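Local coordinates for uncharacterized protein (Trypanosoma brucei, PDB 2Q0X), which is of unknown function but adopts the alpha/beta-hydrolase fold and is probably a component of the trypanosome paraflagellar rod, at residues 58-61 with 62-66; 47-51 with 52-56. All coordinates share one frame; numbering follows the deposited sequence.

Interaction 1: 58-61 with 62-66; sequences TNLA and EELQG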
loop_
_atom_site.group_PDB
_atom_site.type_symbol
_atom_site.label_atom_id
_atom_site.label_comp_id
_atom_site.label_asym_id
_atom_site.label_seq_id
_atom_site.Cartn_x
_atom_site.Cartn_y
_atom_site.Cartn_z
ATOM N N THR A 58 -2.893 6.606 -16.666
ATOM C CA THR A 58 -3.451 7.950 -16.786
ATOM C C THR A 58 -3.997 8.177 -18.197
ATOM O O THR A 58 -5.087 8.723 -18.372
ATOM C CB THR A 58 -2.433 9.068 -16.376
ATOM O OG1 THR A 58 -1.261 9.024 -17.190
ATOM C CG2 THR A 58 -2.008 8.878 -14.926
ATOM N N ASN A 59 -3.246 7.719 -19.189
ATOM C CA ASN A 59 -3.651 7.819 -20.595
ATOM C C ASN A 59 -4.805 6.854 -20.937
ATOM O O ASN A 59 -5.764 7.246 -21.595
ATOM C CB ASN A 59 -2.452 7.557 -21.505
ATOM C CG ASN A 59 -1.344 8.555 -21.307
ATOM O OD1 ASN A 59 -1.491 9.736 -21.637
ATOM N ND2 ASN A 59 -0.221 8.099 -20.746
ATOM N N LEU A 60 -4.691 5.601 -20.497
ATOM C CA LEU A 60 -5.809 4.644 -20.511
ATOM C C LEU A 60 -7.123 5.231 -19.980
ATOM O O LEU A 60 -8.132 5.233 -20.688
ATOM C CB LEU A 60 -5.478 3.379 -19.690
ATOM C CG LEU A 60 -6.465 2.193 -19.851
ATOM C CD1 LEU A 60 -6.824 1.947 -21.347
ATOM C CD2 LEU A 60 -5.938 0.917 -19.254
ATOM N N ALA A 61 -7.112 5.694 -18.730
ATOM C CA ALA A 61 -8.320 6.229 -18.097
ATOM C C ALA A 61 -8.878 7.412 -18.891
ATOM O O ALA A 61 -10.089 7.547 -19.070
ATOM C CB ALA A 61 -8.044 6.635 -16.629
ATOM N N GLU A 62 -7.974 8.246 -19.384
ATOM C CA GLU A 62 -8.326 9.380 -20.208
ATOM C C GLU A 62 -9.044 8.960 -21.501
ATOM O O GLU A 62 -10.076 9.534 -21.869
ATOM C CB GLU A 62 -7.041 10.157 -20.536
ATOM C CG GLU A 62 -7.226 11.555 -20.952
ATOM C CD GLU A 62 -5.882 12.275 -21.051
ATOM O OE1 GLU A 62 -5.124 11.968 -22.014
ATOM O OE2 GLU A 62 -5.583 13.129 -20.166
ATOM N N GLU A 63 -8.480 7.966 -22.180
ATOM C CA GLU A 63 -9.052 7.446 -23.425
ATOM C C GLU A 63 -10.392 6.758 -23.206
ATOM O O GLU A 63 -11.297 6.927 -24.011
ATOM C CB GLU A 63 -8.074 6.505 -24.132
ATOM C CG GLU A 63 -6.904 7.234 -24.787
ATOM C CD GLU A 63 -7.349 8.211 -25.877
ATOM O OE1 GLU A 63 -8.278 7.875 -26.664
ATOM O OE2 GLU A 63 -6.758 9.313 -25.946
ATOM N N LEU A 64 -10.508 6.030 -22.092
ATOM C CA LEU A 64 -11.749 5.361 -21.679
ATOM C C LEU A 64 -12.878 6.307 -21.277
ATOM O O LEU A 64 -14.040 5.911 -21.271
ATOM C CB LEU A 64 -11.466 4.417 -20.489
ATOM C CG LEU A 64 -10.708 3.114 -20.781
ATOM C CD1 LEU A 64 -10.248 2.452 -19.497
ATOM C CD2 LEU A 64 -11.585 2.180 -21.615
ATOM N N GLN A 65 -12.529 7.542 -20.923
ATOM C CA GLN A 65 -13.467 8.492 -20.333
ATOM C C GLN A 65 -14.710 8.688 -21.195
ATOM O O GLN A 65 -14.607 8.891 -22.404
ATOM C CB GLN A 65 -12.781 9.841 -20.131
ATOM C CG GLN A 65 -13.591 10.823 -19.313
ATOM C CD GLN A 65 -13.853 12.099 -20.055
ATOM O OE1 GLN A 65 -13.384 13.177 -19.654
ATOM N NE2 GLN A 65 -14.603 12.001 -21.159
ATOM N N GLY A 66 -15.876 8.648 -20.549
ATOM C CA GLY A 66 -17.159 8.694 -21.235
ATOM C C GLY A 66 -17.709 7.320 -21.580
ATOM O O GLY A 66 -18.892 7.189 -21.912
#

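Interaction 2: 47-51 with 52-56; sequences QTESL and LSFDY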
loop_
_atom_site.group_PDB
_atom_site.type_symbol
_atom_site.label_atom_id
_atom_site.label_comp_id
_atom_site.label_asym_id
_atom_site.label_seq_id
_atom_site.Cartn_x
_atom_site.Cartn_y
_atom_site.Cartn_z
ATOM N N GLN A 47 1.658 -7.753 -5.629
ATOM C CA GLN A 47 1.778 -7.295 -4.251
ATOM C C GLN A 47 2.676 -6.068 -4.109
ATOM O O GLN A 47 2.467 -5.271 -3.205
ATOM C CB GLN A 47 2.271 -8.424 -3.354
ATOM C CG GLN A 47 1.231 -9.484 -3.076
ATOM C CD GLN A 47 1.803 -10.684 -2.323
ATOM O OE1 GLN A 47 2.483 -11.532 -2.904
ATOM N NE2 GLN A 47 1.510 -10.770 -1.031
ATOM N N THR A 48 3.640 -5.916 -5.018
ATOM C CA THR A 48 4.549 -4.785 -5.036
ATOM C C THR A 48 4.148 -3.720 -6.038
ATOM O O THR A 48 4.918 -2.801 -6.301
ATOM C CB THR A 48 6.002 -5.232 -5.352
ATOM O OG1 THR A 48 6.067 -5.773 -6.675
ATOM C CG2 THR A 48 6.469 -6.283 -4.347
ATOM N N GLU A 49 2.962 -3.843 -6.614
ATOM C CA GLU A 49 2.428 -2.835 -7.509
ATOM C C GLU A 49 1.512 -1.886 -6.726
ATOM O O GLU A 49 0.621 -2.325 -5.996
ATOM C CB GLU A 49 1.678 -3.480 -8.685
ATOM C CG GLU A 49 2.620 -4.163 -9.671
ATOM C CD GLU A 49 1.913 -4.731 -10.906
ATOM O OE1 GLU A 49 0.896 -5.439 -10.766
ATOM O OE2 GLU A 49 2.401 -4.494 -12.036
ATOM N N SER A 50 1.744 -0.593 -6.911
ATOM C CA SER A 50 1.007 0.475 -6.258
ATOM C C SER A 50 -0.127 0.972 -7.123
ATOM O O SER A 50 -0.192 0.663 -8.316
ATOM C CB SER A 50 1.978 1.654 -6.017
ATOM O OG SER A 50 2.338 2.324 -7.257
ATOM N N LEU A 51 -1.003 1.777 -6.535
ATOM C CA LEU A 51 -1.922 2.577 -7.319
ATOM C C LEU A 51 -1.120 3.293 -8.393
ATOM O O LEU A 51 -0.003 3.747 -8.124
ATOM C CB LEU A 51 -2.634 3.625 -6.452
ATOM C CG LEU A 51 -3.655 3.177 -5.408
ATOM C CD1 LEU A 51 -4.236 4.409 -4.686
ATOM C CD2 LEU A 51 -4.740 2.251 -6.024
ATOM N N LEU A 52 -1.684 3.378 -9.593
ATOM C CA LEU A 52 -1.008 3.966 -10.767
ATOM C C LEU A 52 0.360 3.332 -11.038
ATOM O O LEU A 52 1.315 4.018 -11.404
ATOM C CB LEU A 52 -0.878 5.504 -10.645
ATOM C CG LEU A 52 -2.131 6.375 -10.766
ATOM C CD1 LEU A 52 -1.749 7.856 -10.455
ATOM C CD2 LEU A 52 -2.790 6.242 -12.127
ATOM N N SER A 53 0.433 2.012 -10.878
ATOM C CA SER A 53 1.681 1.258 -11.091
ATOM C C SER A 53 2.273 1.524 -12.471
ATOM O O SER A 53 3.491 1.590 -12.632
ATOM C CB SER A 53 1.430 -0.249 -10.958
ATOM O OG SER A 53 2.664 -0.958 -10.917
ATOM N N PHE A 54 1.395 1.635 -13.463
ATOM C CA PHE A 54 1.798 1.981 -14.814
ATOM C C PHE A 54 1.416 3.412 -15.099
ATOM O O PHE A 54 0.258 3.786 -14.944
ATOM C CB PHE A 54 1.148 1.042 -15.829
ATOM C CG PHE A 54 1.627 -0.358 -15.705
ATOM C CD1 PHE A 54 2.641 -0.835 -16.518
ATOM C CD2 PHE A 54 1.105 -1.189 -14.719
ATOM C CE1 PHE A 54 3.111 -2.128 -16.377
ATOM C CE2 PHE A 54 1.557 -2.485 -14.571
ATOM C CZ PHE A 54 2.569 -2.953 -15.406
ATOM N N ASP A 55 2.406 4.199 -15.508
ATOM C CA ASP A 55 2.198 5.577 -15.899
ATOM C C ASP A 55 1.099 5.651 -16.958
ATOM O O ASP A 55 0.236 6.526 -16.869
ATOM C CB ASP A 55 3.521 6.227 -16.407
ATOM C CG ASP A 55 4.513 6.542 -15.275
ATOM O OD1 ASP A 55 4.185 6.315 -14.093
ATOM O OD2 ASP A 55 5.634 7.018 -15.566
ATOM N N TYR A 56 1.086 4.717 -17.913
ATOM C CA TYR A 56 0.069 4.735 -18.981
ATOM C C TYR A 56 -1.392 4.612 -18.535
ATOM O O TYR A 56 -2.277 4.954 -19.296
ATOM C CB TYR A 56 0.389 3.736 -20.116
ATOM C CG TYR A 56 -0.069 2.312 -19.887
ATOM C CD1 TYR A 56 -1.414 1.957 -20.039
ATOM C CD2 TYR A 56 0.834 1.322 -19.558
ATOM C CE1 TYR A 56 -1.838 0.685 -19.846
ATOM C CE2 TYR A 56 0.411 0.039 -19.356
ATOM C CZ TYR A 56 -0.927 -0.284 -19.506
ATOM O OH TYR A 56 -1.364 -1.582 -19.306
#

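Interaction 1: 58-61 with 62-66
Glu-62 meets the carbonyl of Thr-58 twice: its CB lies 3.2 Å from Thr-58 O, while its N donates to that same oxygen over 3.1 Å. The carbonyl therefore faces both the amide and the first methylene of the residue one helical turn on. The N-H...O angle of 151° and a donor tilted from the carbonyl plane mark this as the most bent of three successive i to i+4 bonds. Glu-63 N to Asn-59 O (2.9 Å) is straighter, and Leu-64 N to Leu-60 O (2.9 Å) reaches 162°. Beyond CB, Glu-62 runs extended, with CG anti to the backbone N (chi1 -160°), which carries the carboxylate along the exposed face, OE1 no nearer than 4.3 Å to Asn-59 OD1. On the buried side, Ala-61 contributes a small methyl that lies against Phe-70. Beside it, Leu-60 and Leu-64 cross obliquely, and Leu-60 CG comes within 3.8 Å of Leu-64 CD1. Leu-64 CG also sits 3.3 Å from Leu-60 O, packing against the carbonyl that its own amide binds. Gln-65 breaks from the helical backbone. Helix 57-64 thus turns Leu-60, Ala-61 and Leu-64 onto Phe-70 of strand 69-73; on helix 280-299, Leu-60 meets Ile-287, and Leu-64 meets Leu-288 and Leu-291.

Interaction 2: 47-51 with 52-56
Glu-49, just before a turn, lies against Ser-53 and Phe-54. Its CB, directed at residues 52-56, lies 3.5 Å from Ser-53 OG, and CG comes to 3.4 Å from the same hydroxyl oxygen. CD is still within 3.8 Å of it, so the stem of the glutamate runs alongside the serine. With CG anti to the carbonyl carbon (chi1 -71°) and the chain extended beyond, the carboxylate arrives beside the phenyl group. There OE2 approaches Phe-54 CE2 at 3.3 Å, obliquely, with the carboxylate and ring planes 80° apart. OE1 accepts hydrogen bonds from Gly-46 N and Thr-115 OG1, which would restrain the carboxylate's rotation. Between Glu-49 and Phe-54 the backbone makes a type II beta turn from Ser-50 to Ser-53, in which Ser-50 O and Ser-53 N stand 3.0 Å apart. Ser-50 OG donates to Leu-51 O (2.9 Å) from above the carbonyl plane. Leu-52, at the third position, has the positive phi that a type II turn requires. In alpha/beta hydrolases the loop after this strand, 40-44 here, usually supplies part of the oxyanion hole; consistent with that location, Glu-49 also touches Ser-116, just after strand 110-115.

Overall arrangement
Interaction 2 comes first along the chain and interaction 1 follows after a single residue, so both lie on the path from strand 40-44 through helix 57-64 to strand 69-73, a beta-alpha-beta unit of the central mixed sheet. Their centres are about 16 Å apart, yet they touch: Thr-58 CG2 packs 3.9 Å from Leu-52 CD2, and Thr-58 OG1 is hydrogen-bonded to Asp-55 O. Interaction 2 lies nearer the centre of the chain, about 12 Å away against about 19 Å. Its loop meets the second subunit, where Lys-27 forms a salt bridge with Asp-55, whereas 58-66 has no contact with that subunit. One crossover serves the dimer contact and the packing of helix 57-64 beside helix 280-299.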